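Lipoteichoic acid primase (Listeria monocytogenes, PDB 4UOP) is a sulfatase-family protein whose extracellular catalytic domain holds a magnesium ion. Local coordinates at residues Y370-Y375 / D419-L424; T376-S381 / Y389-S394; G380-N385 / K415-A420. All coordinates share one frame; numbering follows the deposited sequence.

How the interactions relate
All three contacts are buried in the small antiparallel sheet and long helix that follow the mixed sheet. Interactions 1 and 3 hold the same helix and sheet: helix 412-433 lies on strand 371-373 in one and on neighbouring strand 381-383 in the other, a turn apart along the helix. Interaction 2 stays on the sheet side, tucking the loop before strand 381-383 against the end of strand 387-390; the second subunit packs on several of its residues, one of interaction 1, none of interaction 3. Interaction 1 brings a proline and a tyrosine edge to small helix residues; interaction 3 is dominated by an arginine chain over a tyrosine face; interaction 2 joins prolines around a hydrogen-bonded turn.

Interaction 1. Residues Y370-Y375 / D419-L424; sequences YVPERY and DASRKL
Tyr370 and Pro372 reach from strand 371-373, an edge strand, within this chain, of a five-stranded antiparallel sheet, to helix 412-433, which lies across that sheet as in the small C-terminal subdomain of sulfatase-family folds. The tight part gathers round Ser421. Ser421 OG meets the edge of the Tyr370 ring, near the ring plane, at CE2 (3.5 Å). The same Ser421 OG lies 3.6 Å from Pro372 CG. Neither neighbour is a polar partner: the hydroxyl is placed beside the Ser421 backbone N (chi1 -68°) and hydrogen-bonds to Arg417 O, one turn back in the helix. Tyr370 has CG between its own backbone N and carbonyl carbon (chi1 61°), which directs the ring toward the helix, edge to Ser421, where its OH is hydrogen-bonded to Lys41 O. Further along, the packing is slacker: CD1 of Leu424 comes only to 4.4 Å from Pro372 CG and 4.3 Å from Tyr370 OH, and its side chain is also covered by Ile40 of helix 34-41. Arg422 and Lys423 form the solvent-exposed part of this helical turn. The closest approach belongs to the methyl of Ala420, whose CB sits 3.3 Å from Tyr370 OH.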
loop_
_atom_site.group_PDB
_atom_site.type_symbol
_atom_site.label_atom_id
_atom_site.label_comp_id
_atom_site.label_asym_id
_atom_site.label_seq_id
_atom_site.Cartn_x
_atom_site.Cartn_y
_atom_site.Cartn_z
ATOM N N TYR B 370 6.949 11.870 -19.741
ATOM C CA TYR B 370 5.768 11.157 -19.284
ATOM C C TYR B 370 5.969 10.763 -17.836
ATOM O O TYR B 370 7.081 10.805 -17.333
ATOM C CB TYR B 370 5.480 9.937 -20.168
ATOM C CG TYR B 370 6.578 8.915 -20.191
ATOM C CD1 TYR B 370 7.662 9.059 -21.050
ATOM C CD2 TYR B 370 6.537 7.805 -19.364
ATOM C CE1 TYR B 370 8.679 8.144 -21.064
ATOM C CE2 TYR B 370 7.559 6.868 -19.385
ATOM C CZ TYR B 370 8.619 7.046 -20.245
ATOM O OH TYR B 370 9.638 6.128 -20.285
ATOM N N VAL B 371 4.886 10.407 -17.164
ATOM C CA VAL B 371 4.925 10.152 -15.731
ATOM C C VAL B 371 4.344 8.786 -15.397
ATOM O O VAL B 371 3.114 8.612 -15.446
ATOM C CB VAL B 371 4.132 11.233 -14.958
ATOM C CG1 VAL B 371 4.305 11.030 -13.475
ATOM C CG2 VAL B 371 4.588 12.628 -15.365
ATOM N N PRO B 372 5.214 7.808 -15.056
ATOM C CA PRO B 372 4.751 6.520 -14.550
ATOM C C PRO B 372 3.985 6.646 -13.228
ATOM O O PRO B 372 4.342 7.480 -12.394
ATOM C CB PRO B 372 6.051 5.743 -14.338
ATOM C CG PRO B 372 7.012 6.369 -15.282
ATOM C CD PRO B 372 6.677 7.822 -15.233
ATOM N N GLU B 373 2.971 5.798 -13.041
ATOM C CA GLU B 373 2.191 5.767 -11.806
ATOM C C GLU B 373 2.113 4.356 -11.269
ATOM O O GLU B 373 2.251 3.401 -12.019
ATOM C CB GLU B 373 0.788 6.304 -12.070
ATOM C CG GLU B 373 0.769 7.757 -12.524
ATOM C CD GLU B 373 1.058 8.748 -11.416
ATOM O OE1 GLU B 373 1.039 8.371 -10.230
ATOM O OE2 GLU B 373 1.302 9.926 -11.734
ATOM N N ARG B 374 1.896 4.225 -9.962
ATOM C CA ARG B 374 1.757 2.913 -9.349
ATOM C C ARG B 374 0.837 2.951 -8.139
ATOM O O ARG B 374 0.310 4.005 -7.778
ATOM C CB ARG B 374 3.135 2.371 -8.947
ATOM C CG ARG B 374 3.710 3.011 -7.689
ATOM C CD ARG B 374 5.215 2.809 -7.537
ATOM N NE ARG B 374 5.651 1.447 -7.849
ATOM C CZ ARG B 374 6.898 1.007 -7.683
ATOM N NH1 ARG B 374 7.844 1.791 -7.168
ATOM N NH2 ARG B 374 7.192 -0.239 -8.023
ATOM N N TYR B 375 0.638 1.778 -7.543
ATOM C CA TYR B 375 -0.114 1.607 -6.295
ATOM C C TYR B 375 -1.612 1.734 -6.468
ATOM O O TYR B 375 -2.333 0.778 -6.235
ATOM C CB TYR B 375 0.367 2.537 -5.204
ATOM C CG TYR B 375 -0.233 2.215 -3.863
ATOM C CD1 TYR B 375 0.062 1.013 -3.226
ATOM C CD2 TYR B 375 -1.115 3.089 -3.250
ATOM C CE1 TYR B 375 -0.477 0.713 -1.989
ATOM C CE2 TYR B 375 -1.661 2.798 -2.010
ATOM C CZ TYR B 375 -1.346 1.608 -1.396
ATOM O OH TYR B 375 -1.885 1.292 -0.179
ATOM N N ASP B 419 6.632 -0.487 -21.348
ATOM C CA ASP B 419 7.818 -1.268 -20.996
ATOM C C ASP B 419 8.841 -0.439 -20.220
ATOM O O ASP B 419 9.367 -0.889 -19.200
ATOM C CB ASP B 419 8.479 -1.841 -22.263
ATOM C CG ASP B 419 7.653 -2.939 -22.915
ATOM O OD1 ASP B 419 6.931 -3.672 -22.205
ATOM O OD2 ASP B 419 7.749 -3.094 -24.149
ATOM N N ALA B 420 9.133 0.759 -20.708
ATOM C CA ALA B 420 10.019 1.684 -20.002
ATOM C C ALA B 420 9.510 1.998 -18.598
ATOM O O ALA B 420 10.277 1.986 -17.636
ATOM C CB ALA B 420 10.173 2.959 -20.782
ATOM N N SER B 421 8.222 2.293 -18.475
ATOM C CA SER B 421 7.658 2.579 -17.147
ATOM C C SER B 421 7.903 1.435 -16.167
ATOM O O SER B 421 8.353 1.651 -15.043
ATOM C CB SER B 421 6.170 2.884 -17.250
ATOM O OG SER B 421 5.958 4.107 -17.923
ATOM N N ARG B 422 7.609 0.209 -16.579
ATOM C CA ARG B 422 7.802 -0.920 -15.687
ATOM C C ARG B 422 9.278 -1.098 -15.337
ATOM O O ARG B 422 9.610 -1.376 -14.196
ATOM C CB ARG B 422 7.213 -2.208 -16.284
ATOM C CG ARG B 422 5.690 -2.173 -16.388
ATOM C CD ARG B 422 5.069 -3.554 -16.278
ATOM N NE ARG B 422 5.584 -4.477 -17.280
ATOM C CZ ARG B 422 5.106 -5.705 -17.492
ATOM N NH1 ARG B 422 4.085 -6.173 -16.776
ATOM N NH2 ARG B 422 5.646 -6.466 -18.438
ATOM N N LYS B 423 10.155 -0.933 -16.320
ATOM C CA LYS B 423 11.587 -1.122 -16.094
ATOM C C LYS B 423 12.146 -0.028 -15.171
ATOM O O LYS B 423 12.949 -0.302 -14.278
ATOM C CB LYS B 423 12.334 -1.132 -17.429
ATOM C CG LYS B 423 13.754 -1.652 -17.321
ATOM C CD LYS B 423 14.313 -1.985 -18.695
ATOM C CE LYS B 423 15.796 -2.313 -18.632
ATOM N NZ LYS B 423 16.367 -2.540 -19.998
ATOM N N LEU B 424 11.689 1.204 -15.371
ATOM C CA LEU B 424 12.063 2.321 -14.494
ATOM C C LEU B 424 11.687 2.091 -13.039
ATOM O O LEU B 424 12.485 2.369 -12.138
ATOM C CB LEU B 424 11.401 3.622 -14.937
ATOM C CG LEU B 424 12.012 4.391 -16.092
ATOM C CD1 LEU B 424 11.195 5.651 -16.306
ATOM C CD2 LEU B 424 13.472 4.732 -15.836
#

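Interaction 2. Residues T376-S381 / Y389-S394; sequences TMPEGS and YQPDES
A type II beta turn, Pro378 to Ser381, leads into strand 381-383 and leans on Gln390, at the end of strand 387-390, and Pro391 just after it; the two strands are antiparallel neighbours in the five-stranded sheet. Two proline rings meet at the middle, Pro378 CG lying 3.9 Å from Pro391 CG, while Pro391 CG also reaches the turn carbonyl Glu379 O at 3.5 Å. Gln390 runs across the Pro378 ring at about a right angle. Its CG is anti to the backbone N (chi1 -172°) and the chain continues extended, which carries CG to 3.8 Å from Pro378 CD and NE2 to 3.6 Å from the terminal methyl CE of Met377, whose chain bends at its end. Phe189 of the second subunit packs on both Pro378 and Gln390. Inside the turn, Pro378 O takes two donors from one residue: Ser381 N, and Ser381 OG at 2.6 Å, which arrives in the carbonyl plane on a lone pair (C=O...donor angle 141°). With that hydroxyl engaged, its flank rests on Pro391 CD. Beside it Ser381 CA makes a CA-H...O contact of 3.2 Å with Tyr389 O. Gly380 O, buried against the Tyr389 ring edge, lacks a partner in the model. The turn's hydrogen bonds stay within its own segment, so the two segments meet through carbon-carbon and carbon-oxygen packing.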
loop_
_atom_site.group_PDB
_atom_site.type_symbol
_atom_site.label_atom_id
_atom_site.label_comp_id
_atom_site.label_asym_id
_atom_site.label_seq_id
_atom_site.Cartn_x
_atom_site.Cartn_y
_atom_site.Cartn_z
ATOM N N THR B 376 -2.088 2.910 -6.857
ATOM C CA THR B 376 -3.491 3.103 -7.172
ATOM C C THR B 376 -3.776 2.788 -8.644
ATOM O O THR B 376 -4.930 2.722 -9.055
ATOM C CB THR B 376 -3.934 4.546 -6.870
ATOM O OG1 THR B 376 -3.100 5.459 -7.585
ATOM C CG2 THR B 376 -3.832 4.847 -5.392
ATOM N N MET B 377 -2.714 2.609 -9.433
ATOM C CA MET B 377 -2.816 2.134 -10.812
ATOM C C MET B 377 -1.829 0.994 -10.971
ATOM O O MET B 377 -0.812 0.974 -10.287
ATOM C CB MET B 377 -2.449 3.247 -11.800
ATOM C CG MET B 377 -3.263 4.509 -11.609
ATOM S SD MET B 377 -2.874 5.774 -12.835
ATOM C CE MET B 377 -3.551 5.054 -14.324
ATOM N N PRO B 378 -2.108 0.055 -11.882
ATOM C CA PRO B 378 -1.136 -1.024 -12.070
ATOM C C PRO B 378 0.185 -0.562 -12.667
ATOM O O PRO B 378 0.229 0.429 -13.402
ATOM C CB PRO B 378 -1.846 -1.996 -13.023
ATOM C CG PRO B 378 -2.962 -1.238 -13.628
ATOM C CD PRO B 378 -3.344 -0.168 -12.656
ATOM N N GLU B 379 1.246 -1.299 -12.356
ATOM C CA GLU B 379 2.595 -0.983 -12.817
ATOM C C GLU B 379 2.596 -0.940 -14.340
ATOM O O GLU B 379 2.042 -1.829 -14.987
ATOM C CB GLU B 379 3.600 -2.046 -12.345
ATOM C CG GLU B 379 3.595 -2.323 -10.841
ATOM C CD GLU B 379 4.697 -1.619 -10.080
ATOM O OE1 GLU B 379 5.856 -1.644 -10.548
ATOM O OE2 GLU B 379 4.414 -1.060 -8.994
ATOM N N GLY B 380 3.239 0.078 -14.905
ATOM C CA GLY B 380 3.250 0.288 -16.346
ATOM C C GLY B 380 2.244 1.341 -16.790
ATOM O O GLY B 380 2.230 1.727 -17.956
ATOM N N SER B 381 1.372 1.770 -15.873
ATOM C CA SER B 381 0.501 2.893 -16.132
ATOM C C SER B 381 1.321 4.168 -16.231
ATOM O O SER B 381 2.287 4.335 -15.485
ATOM C CB SER B 381 -0.495 3.072 -14.986
ATOM O OG SER B 381 -1.345 1.969 -14.842
ATOM N N TYR B 389 -2.147 5.734 -20.337
ATOM C CA TYR B 389 -2.226 4.308 -20.569
ATOM C C TYR B 389 -2.339 3.568 -19.245
ATOM O O TYR B 389 -1.673 3.915 -18.276
ATOM C CB TYR B 389 -1.015 3.782 -21.348
ATOM C CG TYR B 389 -1.081 2.292 -21.428
ATOM C CD1 TYR B 389 -1.963 1.676 -22.295
ATOM C CD2 TYR B 389 -0.331 1.497 -20.571
ATOM C CE1 TYR B 389 -2.070 0.299 -22.350
ATOM C CE2 TYR B 389 -0.430 0.111 -20.616
ATOM C CZ TYR B 389 -1.303 -0.479 -21.509
ATOM O OH TYR B 389 -1.432 -1.850 -21.555
ATOM N N GLN B 390 -3.189 2.543 -19.219
ATOM C CA GLN B 390 -3.317 1.665 -18.058
ATOM C C GLN B 390 -3.433 0.217 -18.536
ATOM O O GLN B 390 -4.309 -0.098 -19.338
ATOM C CB GLN B 390 -4.554 2.054 -17.253
ATOM C CG GLN B 390 -4.706 1.344 -15.921
ATOM C CD GLN B 390 -5.983 1.738 -15.186
ATOM O OE1 GLN B 390 -6.608 0.908 -14.511
ATOM N NE2 GLN B 390 -6.381 2.995 -15.322
ATOM N N PRO B 391 -2.542 -0.665 -18.059
ATOM C CA PRO B 391 -2.680 -2.073 -18.443
ATOM C C PRO B 391 -3.786 -2.759 -17.674
ATOM O O PRO B 391 -4.338 -2.186 -16.718
ATOM C CB PRO B 391 -1.326 -2.663 -18.067
ATOM C CG PRO B 391 -0.886 -1.840 -16.902
ATOM C CD PRO B 391 -1.382 -0.447 -17.182
ATOM N N ASP B 392 -4.121 -3.970 -18.105
ATOM C CA ASP B 392 -5.059 -4.817 -17.376
ATOM C C ASP B 392 -4.341 -6.150 -17.086
ATOM O O ASP B 392 -3.341 -6.150 -16.367
ATOM C CB ASP B 392 -6.365 -4.975 -18.167
ATOM C CG ASP B 392 -7.513 -5.474 -17.309
ATOM O OD1 ASP B 392 -7.268 -5.896 -16.158
ATOM O OD2 ASP B 392 -8.668 -5.434 -17.782
ATOM N N GLU B 393 -4.807 -7.269 -17.642
ATOM C CA GLU B 393 -4.132 -8.559 -17.438
ATOM C C GLU B 393 -2.790 -8.572 -18.153
ATOM O O GLU B 393 -1.876 -9.285 -17.762
ATOM C CB GLU B 393 -4.979 -9.727 -17.970
ATOM C CG GLU B 393 -6.421 -9.758 -17.481
ATOM C CD GLU B 393 -7.413 -9.184 -18.481
ATOM O OE1 GLU B 393 -7.326 -9.528 -19.683
ATOM O OE2 GLU B 393 -8.295 -8.402 -18.063
ATOM N N SER B 394 -2.699 -7.781 -19.215
ATOM C CA SER B 394 -1.514 -7.693 -20.040
ATOM C C SER B 394 -1.502 -6.319 -20.687
ATOM O O SER B 394 -2.442 -5.541 -20.529
ATOM C CB SER B 394 -1.562 -8.756 -21.142
ATOM O OG SER B 394 -2.600 -8.479 -22.074
#

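Interaction 3. Residues G380-N385 / K415-A420; sequences GSYFTN and KKRFDA
Arg417 of helix 412-433 lies across the Tyr382 ring at about a right angle, joining the helix to strand 381-383 in the small antiparallel sheet. The chain can be followed outward. CB sits over one face of the tyrosine in a CH-pi contact, 3.7 Å from the ring centroid and 27° off its normal, displaced toward the hydroxyl end, where CZ is its nearest atom at 3.3 Å. CG is placed beside the backbone N (chi1 -72°), and the chain then runs extended to NE; CD therefore stays by the ring rim, 3.7 Å from Tyr382 CE1, and rests on the methyl CG2 of Thr384 at 4.0 Å. That methyl also lies at the edge of the tyrosine ring. At the tip the guanidinium leaves the ring, its plane at 52° to that of the tyrosine, and NH1 hydrogen-bonds to Tyr387 OH. The same Tyr387 hydroxyl is hydrogen-bonded to Tyr382 OH, which is further tied to Val414 O in the helix, and this network should fix both the ring and the arginine end. Back toward the turn, Tyr382 CE2 approaches the helix backbone at Phe418 N (3.4 Å). The Phe418 ring then fits against Gly380, where the absence of a side chain permits Phe418 CE1 to come within 3.9 Å of Gly380 CA, while Gly380 O lies near the ring plane at the edge, 3.5 Å from Phe418 CD1.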
loop_
_atom_site.group_PDB
_atom_site.type_symbol
_atom_site.label_atom_id
_atom_site.label_comp_id
_atom_site.label_asym_id
_atom_site.label_seq_id
_atom_site.Cartn_x
_atom_site.Cartn_y
_atom_site.Cartn_z
ATOM N N GLY B 380 3.239 0.078 -14.905
ATOM C CA GLY B 380 3.250 0.288 -16.346
ATOM C C GLY B 380 2.244 1.341 -16.790
ATOM O O GLY B 380 2.230 1.727 -17.956
ATOM N N SER B 381 1.372 1.770 -15.873
ATOM C CA SER B 381 0.501 2.893 -16.132
ATOM C C SER B 381 1.321 4.168 -16.231
ATOM O O SER B 381 2.287 4.335 -15.485
ATOM C CB SER B 381 -0.495 3.072 -14.986
ATOM O OG SER B 381 -1.345 1.969 -14.842
ATOM N N TYR B 382 0.918 5.084 -17.115
ATOM C CA TYR B 382 1.605 6.374 -17.241
ATOM C C TYR B 382 0.741 7.459 -17.882
ATOM O O TYR B 382 -0.223 7.163 -18.611
ATOM C CB TYR B 382 2.914 6.219 -18.026
ATOM C CG TYR B 382 2.714 5.760 -19.438
ATOM C CD1 TYR B 382 2.447 6.665 -20.443
ATOM C CD2 TYR B 382 2.780 4.405 -19.773
ATOM C CE1 TYR B 382 2.249 6.253 -21.746
ATOM C CE2 TYR B 382 2.577 3.983 -21.078
ATOM C CZ TYR B 382 2.323 4.913 -22.059
ATOM O OH TYR B 382 2.116 4.528 -23.359
ATOM N N PHE B 383 1.116 8.707 -17.622
ATOM C CA PHE B 383 0.490 9.884 -18.226
ATOM C C PHE B 383 1.457 10.586 -19.171
ATOM O O PHE B 383 2.596 10.816 -18.801
ATOM C CB PHE B 383 0.117 10.918 -17.167
ATOM C CG PHE B 383 -0.767 10.407 -16.072
ATOM C CD1 PHE B 383 -1.936 9.739 -16.355
ATOM C CD2 PHE B 383 -0.459 10.672 -14.746
ATOM C CE1 PHE B 383 -2.770 9.301 -15.330
ATOM C CE2 PHE B 383 -1.283 10.249 -13.720
ATOM C CZ PHE B 383 -2.440 9.554 -14.010
ATOM N N THR B 384 1.002 10.945 -20.377
ATOM C CA THR B 384 1.788 11.795 -21.280
ATOM C C THR B 384 1.134 13.166 -21.388
ATOM O O THR B 384 0.185 13.450 -20.655
ATOM C CB THR B 384 1.956 11.174 -22.684
ATOM O OG1 THR B 384 0.774 11.388 -23.458
ATOM C CG2 THR B 384 2.266 9.701 -22.595
ATOM N N ASN B 385 1.604 14.006 -22.305
ATOM C CA ASN B 385 0.916 15.272 -22.563
ATOM C C ASN B 385 -0.387 15.173 -23.373
ATOM O O ASN B 385 -1.115 16.160 -23.482
ATOM C CB ASN B 385 1.845 16.300 -23.225
ATOM C CG ASN B 385 2.371 15.851 -24.578
ATOM O OD1 ASN B 385 1.701 15.159 -25.325
ATOM N ND2 ASN B 385 3.591 16.250 -24.891
ATOM N N LYS B 415 3.487 1.014 -26.403
ATOM C CA LYS B 415 4.129 -0.166 -25.846
ATOM C C LYS B 415 5.500 0.155 -25.257
ATOM O O LYS B 415 5.854 -0.336 -24.184
ATOM C CB LYS B 415 4.254 -1.239 -26.940
ATOM C CG LYS B 415 4.967 -2.516 -26.538
ATOM C CD LYS B 415 4.363 -3.154 -25.300
ATOM C CE LYS B 415 4.550 -4.669 -25.301
ATOM N NZ LYS B 415 5.966 -5.074 -25.518
ATOM N N LYS B 416 6.278 0.963 -25.961
ATOM C CA LYS B 416 7.605 1.338 -25.476
ATOM C C LYS B 416 7.547 2.070 -24.128
ATOM O O LYS B 416 8.362 1.805 -23.252
ATOM C CB LYS B 416 8.347 2.183 -26.506
ATOM C CG LYS B 416 9.000 1.335 -27.581
ATOM C CD LYS B 416 9.458 2.167 -28.766
ATOM C CE LYS B 416 9.881 1.273 -29.924
ATOM N NZ LYS B 416 10.313 2.084 -31.096
ATOM N N ARG B 417 6.581 2.971 -23.965
ATOM C CA ARG B 417 6.445 3.696 -22.701
ATOM C C ARG B 417 5.952 2.802 -21.573
ATOM O O ARG B 417 6.335 3.006 -20.426
ATOM C CB ARG B 417 5.531 4.911 -22.854
ATOM C CG ARG B 417 6.169 6.038 -23.638
ATOM C CD ARG B 417 5.323 7.296 -23.591
ATOM N NE ARG B 417 5.804 8.293 -24.538
ATOM C CZ ARG B 417 5.298 8.523 -25.750
ATOM N NH1 ARG B 417 4.248 7.846 -26.216
ATOM N NH2 ARG B 417 5.853 9.459 -26.513
ATOM N N PHE B 418 5.099 1.829 -21.895
ATOM C CA PHE B 418 4.657 0.850 -20.907
ATOM C C PHE B 418 5.834 0.019 -20.409
ATOM O O PHE B 418 6.031 -0.146 -19.202
ATOM C CB PHE B 418 3.572 -0.058 -21.498
ATOM C CG PHE B 418 3.377 -1.339 -20.742
ATOM C CD1 PHE B 418 2.661 -1.359 -19.557
ATOM C CD2 PHE B 418 3.913 -2.530 -21.227
ATOM C CE1 PHE B 418 2.475 -2.543 -18.865
ATOM C CE2 PHE B 418 3.733 -3.713 -20.541
ATOM C CZ PHE B 418 3.010 -3.720 -19.358
ATOM N N ASP B 419 6.632 -0.487 -21.348
ATOM C CA ASP B 419 7.818 -1.268 -20.996
ATOM C C ASP B 419 8.841 -0.439 -20.220
ATOM O O ASP B 419 9.367 -0.889 -19.200
ATOM C CB ASP B 419 8.479 -1.841 -22.263
ATOM C CG ASP B 419 7.653 -2.939 -22.915
ATOM O OD1 ASP B 419 6.931 -3.672 -22.205
ATOM O OD2 ASP B 419 7.749 -3.094 -24.149
ATOM N N ALA B 420 9.133 0.759 -20.708
ATOM C CA ALA B 420 10.019 1.684 -20.002
ATOM C C ALA B 420 9.510 1.998 -18.598
ATOM O O ALA B 420 10.277 1.986 -17.636
ATOM C CB ALA B 420 10.173 2.959 -20.782
#